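PDB 3TFX: orotidine 5'-phosphate decarboxylase from Lactobacillus acidophilus, which probably catalyses the decarboxylation of orotidine 5'-monophosphate to uridine 5'-monophosphate, the last step of de novo UMP synthesis, as a homodimeric TIM-barrel enzyme. Local coordinates for residues 7-12 / 227-232; 103-108 / 116-121; 173-176 / 180-183. All blocks are in the same frame, centred on the assembly; numbering follows the deposited sequence.

Contact 1. Residues 7-12 / 227-232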
loop_
_atom_site.group_PDB
_atom_site.type_symbol
_atom_site.label_atom_id
_atom_site.label_comp_id
_atom_site.label_asym_id
_atom_site.label_seq_id
_atom_site.Cartn_x
_atom_site.Cartn_y
_atom_site.Cartn_z
ATOM N N VAL A 7 20.106 12.135 4.475
ATOM C CA VAL A 7 19.174 13.036 3.794
ATOM C C VAL A 7 18.662 12.251 2.583
ATOM O O VAL A 7 19.455 11.778 1.762
ATOM C CB VAL A 7 19.850 14.369 3.383
ATOM C CG1 VAL A 7 18.875 15.288 2.554
ATOM C CG2 VAL A 7 20.366 15.096 4.620
ATOM N N ILE A 8 17.344 12.083 2.496
ATOM C CA ILE A 8 16.740 11.232 1.460
ATOM C C ILE A 8 16.038 12.101 0.410
ATOM O O ILE A 8 15.187 12.910 0.762
ATOM C CB ILE A 8 15.705 10.241 2.076
ATOM C CG1 ILE A 8 16.387 9.326 3.113
ATOM C CG2 ILE A 8 14.991 9.413 0.974
ATOM C CD1 ILE A 8 15.439 8.610 4.059
ATOM N N VAL A 9 16.372 11.917 -0.868
ATOM C CA VAL A 9 15.770 12.750 -1.908
ATOM C C VAL A 9 14.440 12.169 -2.416
ATOM O O VAL A 9 14.401 11.068 -2.961
ATOM C CB VAL A 9 16.773 13.018 -3.060
ATOM C CG1 VAL A 9 16.207 14.019 -4.057
ATOM C CG2 VAL A 9 18.088 13.567 -2.473
ATOM N N ALA A 10 13.352 12.909 -2.227
ATOM C CA ALA A 10 12.043 12.456 -2.682
ATOM C C ALA A 10 11.885 12.674 -4.177
ATOM O O ALA A 10 11.899 13.811 -4.657
ATOM C CB ALA A 10 10.932 13.155 -1.925
ATOM N N LEU A 11 11.751 11.571 -4.903
ATOM C CA LEU A 11 11.587 11.607 -6.346
ATOM C C LEU A 11 10.135 11.328 -6.694
ATOM O O LEU A 11 9.647 10.208 -6.525
ATOM C CB LEU A 11 12.508 10.585 -7.023
ATOM C CG LEU A 11 13.997 10.651 -6.680
ATOM C CD1 LEU A 11 14.766 9.609 -7.465
ATOM C CD2 LEU A 11 14.581 12.048 -6.922
ATOM N N ASP A 12 9.453 12.368 -7.159
ATOM C CA ASP A 12 8.073 12.286 -7.584
ATOM C C ASP A 12 8.066 12.354 -9.113
ATOM O O ASP A 12 7.975 13.435 -9.694
ATOM C CB ASP A 12 7.267 13.448 -6.984
ATOM C CG ASP A 12 7.284 13.455 -5.441
ATOM O OD1 ASP A 12 7.427 12.373 -4.821
ATOM O OD2 ASP A 12 7.151 14.548 -4.841
ATOM N N ALA A 227 24.967 20.131 -5.382
ATOM C CA ALA A 227 25.420 21.081 -4.374
ATOM C C ALA A 227 24.306 21.419 -3.367
ATOM O O ALA A 227 24.582 21.654 -2.200
ATOM C CB ALA A 227 25.968 22.337 -5.029
ATOM N N ALA A 228 23.051 21.433 -3.809
ATOM C CA ALA A 228 21.942 21.637 -2.877
ATOM C C ALA A 228 21.827 20.469 -1.903
ATOM O O ALA A 228 21.512 20.665 -0.737
ATOM C CB ALA A 228 20.639 21.833 -3.618
ATOM N N TYR A 229 22.099 19.267 -2.396
ATOM C CA TYR A 229 22.021 18.025 -1.611
ATOM C C TYR A 229 23.139 17.982 -0.568
ATOM O O TYR A 229 22.904 17.698 0.605
ATOM C CB TYR A 229 22.113 16.820 -2.568
ATOM C CG TYR A 229 21.848 15.435 -1.979
ATOM C CD1 TYR A 229 21.087 15.266 -0.821
ATOM C CD2 TYR A 229 22.319 14.289 -2.625
ATOM C CE1 TYR A 229 20.826 13.982 -0.295
ATOM C CE2 TYR A 229 22.068 12.997 -2.113
ATOM C CZ TYR A 229 21.310 12.853 -0.951
ATOM O OH TYR A 229 21.053 11.593 -0.431
ATOM N N GLU A 230 24.358 18.270 -1.015
ATOM C CA GLU A 230 25.529 18.241 -0.146
ATOM C C GLU A 230 25.423 19.319 0.938
ATOM O O GLU A 230 25.793 19.081 2.089
ATOM C CB GLU A 230 26.818 18.423 -0.971
ATOM C CG GLU A 230 27.243 17.209 -1.827
ATOM C CD GLU A 230 27.344 15.913 -1.035
ATOM O OE1 GLU A 230 28.122 15.850 -0.053
ATOM O OE2 GLU A 230 26.639 14.942 -1.392
ATOM N N ALA A 231 24.927 20.504 0.567
ATOM C CA ALA A 231 24.706 21.577 1.550
ATOM C C ALA A 231 23.672 21.185 2.619
ATOM O O ALA A 231 23.802 21.541 3.794
ATOM C CB ALA A 231 24.277 22.855 0.858
ATOM N N ILE A 232 22.645 20.443 2.217
ATOM C CA ILE A 232 21.634 20.021 3.172
ATOM C C ILE A 232 22.142 18.898 4.091
ATOM O O ILE A 232 21.862 18.915 5.290
ATOM C CB ILE A 232 20.311 19.659 2.478
ATOM C CG1 ILE A 232 19.587 20.949 2.050
ATOM C CG2 ILE A 232 19.432 18.841 3.421
ATOM C CD1 ILE A 232 18.476 20.735 1.022
#
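Tyr-229 on helix 225-236 packs against Val-7 and Val-9 of strand 7-10 in a buried helix-on-strand contact at the place where the TIM barrel closes, the last helix lying against the first strand. The two short segments run roughly antiparallel, at 146°, with their axes 9.6 Å apart, and the tyrosine spans the gap. Its CG is anti to the backbone N (chi1 -171°), which carries the ring off the helix and lets the hydroxyl reach the strand backbone. There Tyr-229 OH donates to Val-7 O over 2.7 Å, approaching nearly in line with the carbonyl (C=O...O angle 160°) but tilted somewhat out of its plane. One face of the same ring receives Val-9 CG2 in a CH-pi contact, 3.7 Å from the Tyr-229 centroid and close to the ring normal. Val-7 CG1 meets the ring rim at Tyr-229 CE1, 3.7 Å away, and also touches Ile-232 CG2 one helical turn on. The phenol is thus held both by its hydroxyl and across its face. A second bond, from Phe-33 N to Tyr-229 OH, lets this one oxygen link the starts of strands 7-10 and 33-36. Ile-219 of helix 217-220 packs on Tyr-229 and Ile-232, Thr-220 touches Val-9, and Ile-213 of strand 212-215 lies against Val-7 and Ile-232.

Contact 2. Residues 103-108 / 116-121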
loop_
_atom_site.group_PDB
_atom_site.type_symbol
_atom_site.label_atom_id
_atom_site.label_comp_id
_atom_site.label_asym_id
_atom_site.label_seq_id
_atom_site.Cartn_x
_atom_site.Cartn_y
_atom_site.Cartn_z
ATOM N N ASP A 103 9.256 -9.656 9.970
ATOM C CA ASP A 103 9.672 -11.058 9.726
ATOM C C ASP A 103 9.854 -11.337 8.242
ATOM O O ASP A 103 10.789 -12.037 7.833
ATOM C CB ASP A 103 8.663 -12.050 10.295
ATOM C CG ASP A 103 8.629 -12.043 11.803
ATOM O OD1 ASP A 103 9.662 -11.732 12.424
ATOM O OD2 ASP A 103 7.559 -12.338 12.379
ATOM N N GLY A 104 8.954 -10.783 7.439
ATOM C CA GLY A 104 9.089 -10.842 5.980
ATOM C C GLY A 104 10.352 -10.154 5.488
ATOM O O GLY A 104 11.069 -10.694 4.638
ATOM N N LEU A 105 10.617 -8.951 6.000
ATOM C CA LEU A 105 11.856 -8.220 5.687
ATOM C C LEU A 105 13.101 -9.070 5.989
ATOM O O LEU A 105 13.998 -9.197 5.156
ATOM C CB LEU A 105 11.900 -6.887 6.468
ATOM C CG LEU A 105 11.508 -5.524 5.846
ATOM C CD1 LEU A 105 10.682 -5.589 4.569
ATOM C CD2 LEU A 105 10.880 -4.543 6.858
ATOM N N ILE A 106 13.133 -9.664 7.179
ATOM C CA ILE A 106 14.226 -10.565 7.597
ATOM C C ILE A 106 14.402 -11.764 6.646
ATOM O O ILE A 106 15.519 -12.072 6.219
ATOM C CB ILE A 106 14.034 -11.033 9.072
ATOM C CG1 ILE A 106 14.115 -9.819 10.022
ATOM C CG2 ILE A 106 15.061 -12.110 9.454
ATOM C CD1 ILE A 106 13.855 -10.118 11.493
ATOM N N ALA A 107 13.295 -12.407 6.287
ATOM C CA ALA A 107 13.307 -13.580 5.400
ATOM C C ALA A 107 13.781 -13.257 3.985
ATOM O O ALA A 107 14.409 -14.088 3.329
ATOM C CB ALA A 107 11.915 -14.218 5.360
ATOM N N GLY A 108 13.493 -12.050 3.513
ATOM C CA GLY A 108 13.830 -11.668 2.148
ATOM C C GLY A 108 15.189 -11.021 1.958
ATOM O O GLY A 108 15.618 -10.807 0.830
ATOM N N PRO A 116 16.327 -4.291 5.694
ATOM C CA PRO A 116 15.691 -2.992 5.544
ATOM C C PRO A 116 15.032 -2.530 6.851
ATOM O O PRO A 116 14.562 -3.355 7.639
ATOM C CB PRO A 116 14.617 -3.254 4.485
ATOM C CG PRO A 116 15.115 -4.384 3.691
ATOM C CD PRO A 116 15.968 -5.218 4.605
ATOM N N LYS A 117 15.018 -1.226 7.082
ATOM C CA LYS A 117 14.362 -0.671 8.268
ATOM C C LYS A 117 12.866 -0.555 7.983
ATOM O O LYS A 117 12.480 -0.102 6.917
ATOM C CB LYS A 117 14.966 0.693 8.643
ATOM C CG LYS A 117 16.456 0.639 8.948
ATOM C CD LYS A 117 16.669 0.280 10.410
ATOM C CE LYS A 117 17.725 -0.787 10.620
ATOM N NZ LYS A 117 19.113 -0.274 10.559
ATOM N N LEU A 118 12.038 -0.994 8.928
ATOM C CA LEU A 118 10.583 -0.946 8.770
ATOM C C LEU A 118 10.045 0.293 9.451
ATOM O O LEU A 118 10.176 0.460 10.663
ATOM C CB LEU A 118 9.929 -2.188 9.388
ATOM C CG LEU A 118 8.405 -2.305 9.391
ATOM C CD1 LEU A 118 7.857 -2.327 7.959
ATOM C CD2 LEU A 118 7.976 -3.570 10.181
ATOM N N LEU A 119 9.412 1.153 8.678
ATOM C CA LEU A 119 8.896 2.388 9.234
ATOM C C LEU A 119 7.378 2.369 9.214
ATOM O O LEU A 119 6.773 2.013 8.202
ATOM C CB LEU A 119 9.423 3.589 8.431
ATOM C CG LEU A 119 10.939 3.695 8.266
ATOM C CD1 LEU A 119 11.288 4.703 7.168
ATOM C CD2 LEU A 119 11.581 4.101 9.588
ATOM N N ALA A 120 6.768 2.771 10.317
ATOM C CA ALA A 120 5.310 2.806 10.410
ATOM C C ALA A 120 4.779 4.170 10.052
ATOM O O ALA A 120 5.286 5.203 10.513
ATOM C CB ALA A 120 4.830 2.413 11.801
ATOM N N VAL A 121 3.778 4.164 9.189
ATOM C CA VAL A 121 2.970 5.331 8.965
ATOM C C VAL A 121 1.902 5.319 10.023
ATOM O O VAL A 121 1.379 4.263 10.415
ATOM C CB VAL A 121 2.352 5.345 7.552
ATOM C CG1 VAL A 121 1.182 6.349 7.454
ATOM C CG2 VAL A 121 3.447 5.655 6.525
#
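Leu-105 is the one side chain of 103-108 that packs on 116-121; its side-chain contacts with Pro-116 and Leu-118 are apolar, and no hydrogen bond crosses the pair. Its CD2 methyl does most of the touching: it comes up to Leu-118 CB at 3.6 Å and to Leu-118 CD1 at 3.9 Å, the two leucines crossing at about a right angle. In Leu-118, with CG anti to the backbone N (chi1 177°), chi2 near 62° sets CD1 beside that methyl. Further back, Leu-105 CG meets the proline ring at Pro-116 CB, 4.1 Å away, the two side chains crossing at a slant. These meetings join the helix to the second strand of the beta-alpha-beta unit 86-90, 95-108, 117-121, the repeating element of the TIM barrel, just where the chain re-enters the sheet at Pro-116. Ala-76 and Ala-80 of helix 69-80 pack on Leu-105 and Pro-116 respectively, sharing the same apolar layer. The polar bonds use backbone atoms of 116-121 and side chains from outside the pair: Leu-118 N is hydrogen-bonded to Asp-159 OD2, and Lys-102 NZ makes a weak hydrogen bond to Pro-116 O, which lies 3.9 Å from Leu-105 CD2.

Contact 3. Residues 173-176 / 180-183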
loop_
_atom_site.group_PDB
_atom_site.type_symbol
_atom_site.label_atom_id
_atom_site.label_comp_id
_atom_site.label_asym_id
_atom_site.label_seq_id
_atom_site.Cartn_x
_atom_site.Cartn_y
_atom_site.Cartn_z
ATOM N N GLU A 173 10.085 11.404 23.584
ATOM C CA GLU A 173 9.763 11.386 25.024
ATOM C C GLU A 173 9.190 10.050 25.469
ATOM O O GLU A 173 9.521 9.555 26.540
ATOM C CB GLU A 173 8.713 12.466 25.367
ATOM C CG GLU A 173 9.243 13.809 25.851
ATOM C CD GLU A 173 9.572 13.833 27.355
ATOM O OE1 GLU A 173 9.600 14.942 27.939
ATOM O OE2 GLU A 173 9.829 12.766 27.958
ATOM N N ASN A 174 8.300 9.494 24.648
ATOM C CA ASN A 174 7.637 8.224 24.948
ATOM C C ASN A 174 8.353 6.955 24.462
ATOM O O ASN A 174 8.274 5.910 25.107
ATOM C CB ASN A 174 6.205 8.267 24.418
ATOM C CG ASN A 174 5.338 9.255 25.184
ATOM O OD1 ASN A 174 4.745 8.900 26.193
ATOM N ND2 ASN A 174 5.279 10.503 24.716
ATOM N N ILE A 175 9.051 7.044 23.334
ATOM C CA ILE A 175 9.603 5.846 22.687
ATOM C C ILE A 175 11.128 5.692 22.827
ATOM O O ILE A 175 11.629 4.578 22.894
ATOM C CB ILE A 175 9.145 5.736 21.211
ATOM C CG1 ILE A 175 7.620 5.520 21.162
ATOM C CG2 ILE A 175 9.890 4.596 20.488
ATOM C CD1 ILE A 175 6.965 5.786 19.821
ATOM N N GLY A 176 11.858 6.800 22.865
ATOM C CA GLY A 176 13.299 6.746 23.135
ATOM C C GLY A 176 14.181 6.687 21.901
ATOM O O GLY A 176 13.719 6.922 20.785
ATOM N N LEU A 180 13.833 5.119 14.783
ATOM C CA LEU A 180 14.107 6.126 13.759
ATOM C C LEU A 180 12.934 7.073 13.606
ATOM O O LEU A 180 11.816 6.650 13.336
ATOM C CB LEU A 180 14.426 5.452 12.420
ATOM C CG LEU A 180 15.697 4.590 12.401
ATOM C CD1 LEU A 180 15.737 3.750 11.147
ATOM C CD2 LEU A 180 17.019 5.428 12.564
ATOM N N TYR A 181 13.185 8.365 13.780
ATOM C CA TYR A 181 12.154 9.364 13.522
ATOM C C TYR A 181 12.453 9.992 12.167
ATOM O O TYR A 181 13.384 10.792 12.038
ATOM C CB TYR A 181 12.090 10.381 14.673
ATOM C CG TYR A 181 11.935 9.694 16.020
ATOM C CD1 TYR A 181 10.674 9.350 16.496
ATOM C CD2 TYR A 181 13.045 9.354 16.788
ATOM C CE1 TYR A 181 10.511 8.700 17.726
ATOM C CE2 TYR A 181 12.895 8.703 18.034
ATOM C CZ TYR A 181 11.624 8.374 18.481
ATOM O OH TYR A 181 11.453 7.720 19.678
ATOM N N VAL A 182 11.683 9.582 11.157
ATOM C CA VAL A 182 11.906 9.986 9.765
ATOM C C VAL A 182 10.917 11.083 9.373
ATOM O O VAL A 182 9.696 10.872 9.415
ATOM C CB VAL A 182 11.810 8.791 8.809
ATOM C CG1 VAL A 182 11.961 9.238 7.336
ATOM C CG2 VAL A 182 12.865 7.729 9.173
ATOM N N THR A 183 11.452 12.253 9.013
ATOM C CA THR A 183 10.649 13.478 8.882
ATOM C C THR A 183 10.733 14.118 7.481
ATOM O O THR A 183 11.782 14.655 7.118
ATOM C CB THR A 183 11.077 14.535 9.939
ATOM O OG1 THR A 183 12.423 14.940 9.686
ATOM C CG2 THR A 183 11.017 13.964 11.348
#
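Tyr-181 OH donates a hydrogen bond to Gly-176 O, tying the start of strand 180-183 to the residue that follows helix 168-175 within one beta-alpha-beta unit of the TIM barrel (160-162, 168-175, 180-183). The bond is short, 2.6 Å from Tyr-181 OH to Gly-176 O. It lies in the carbonyl plane and is bent to 139° at the oxygen, as suits a donor directed at a lone pair. The carbonyl oxygen in turn sits at the edge of the phenol, in the plane of the ring. Ile-175 adds an apolar flank beside the hydroxyl, with its CB 3.4 Å and its CG2 3.6 Å from Tyr-181 OH; the contact comes from the branch point and not from the far end of the isoleucine.

Behind this first shell is the turn that presents the acceptor. Gly-176 is the first residue to leave the helix, and it does so with positive phi (93°); at these backbone angles a side chain would run into the carbonyl oxygen of Ile-175, which explains the glycine. The tyrosine is placed from the other side: its CG stands anti to the carbonyl carbon (chi1 -53°), and the ring extends from the strand towards the helix end, with Val-168, Leu-171 and His-172 of helix 168-175 packing on it.

Further out, Ile-175 is lodged against helix 142-155 through Ala-150, Lys-151 and Lys-154, which joins the contact to the preceding helix of the barrel. The strand is fixed on both sides: Leu-180 and Val-182 make backbone hydrogen bonds with Val-161 of strand 160-162, while the backbone N of Tyr-181 is hydrogen-bonded to OG of Ser-211, just ahead of strand 212-215.

How the contacts relate
The three contacts show one principle around the same eight-stranded barrel: each joins an outer helix, or the turn just after it, to a strand of the shared sheet. Contact 1 joins elements far apart in sequence and so encloses the other two along the chain. Contacts 1 and 2 lie on opposite sides of the chain's centre, about 24 Å apart between centres. Contacts 2 and 3, about 17 Å apart between centres, meet directly, Leu-119 CD2 lying 3.9 Å from Val-182 CG2. Segment 7-12 ends at Asp-12, a predicted substrate-binding residue that takes no part in contact 1; the side chain of Leu-105 is about 5 Å from that of Met-65, also predicted to bind substrate. Contact 3 lies away from both.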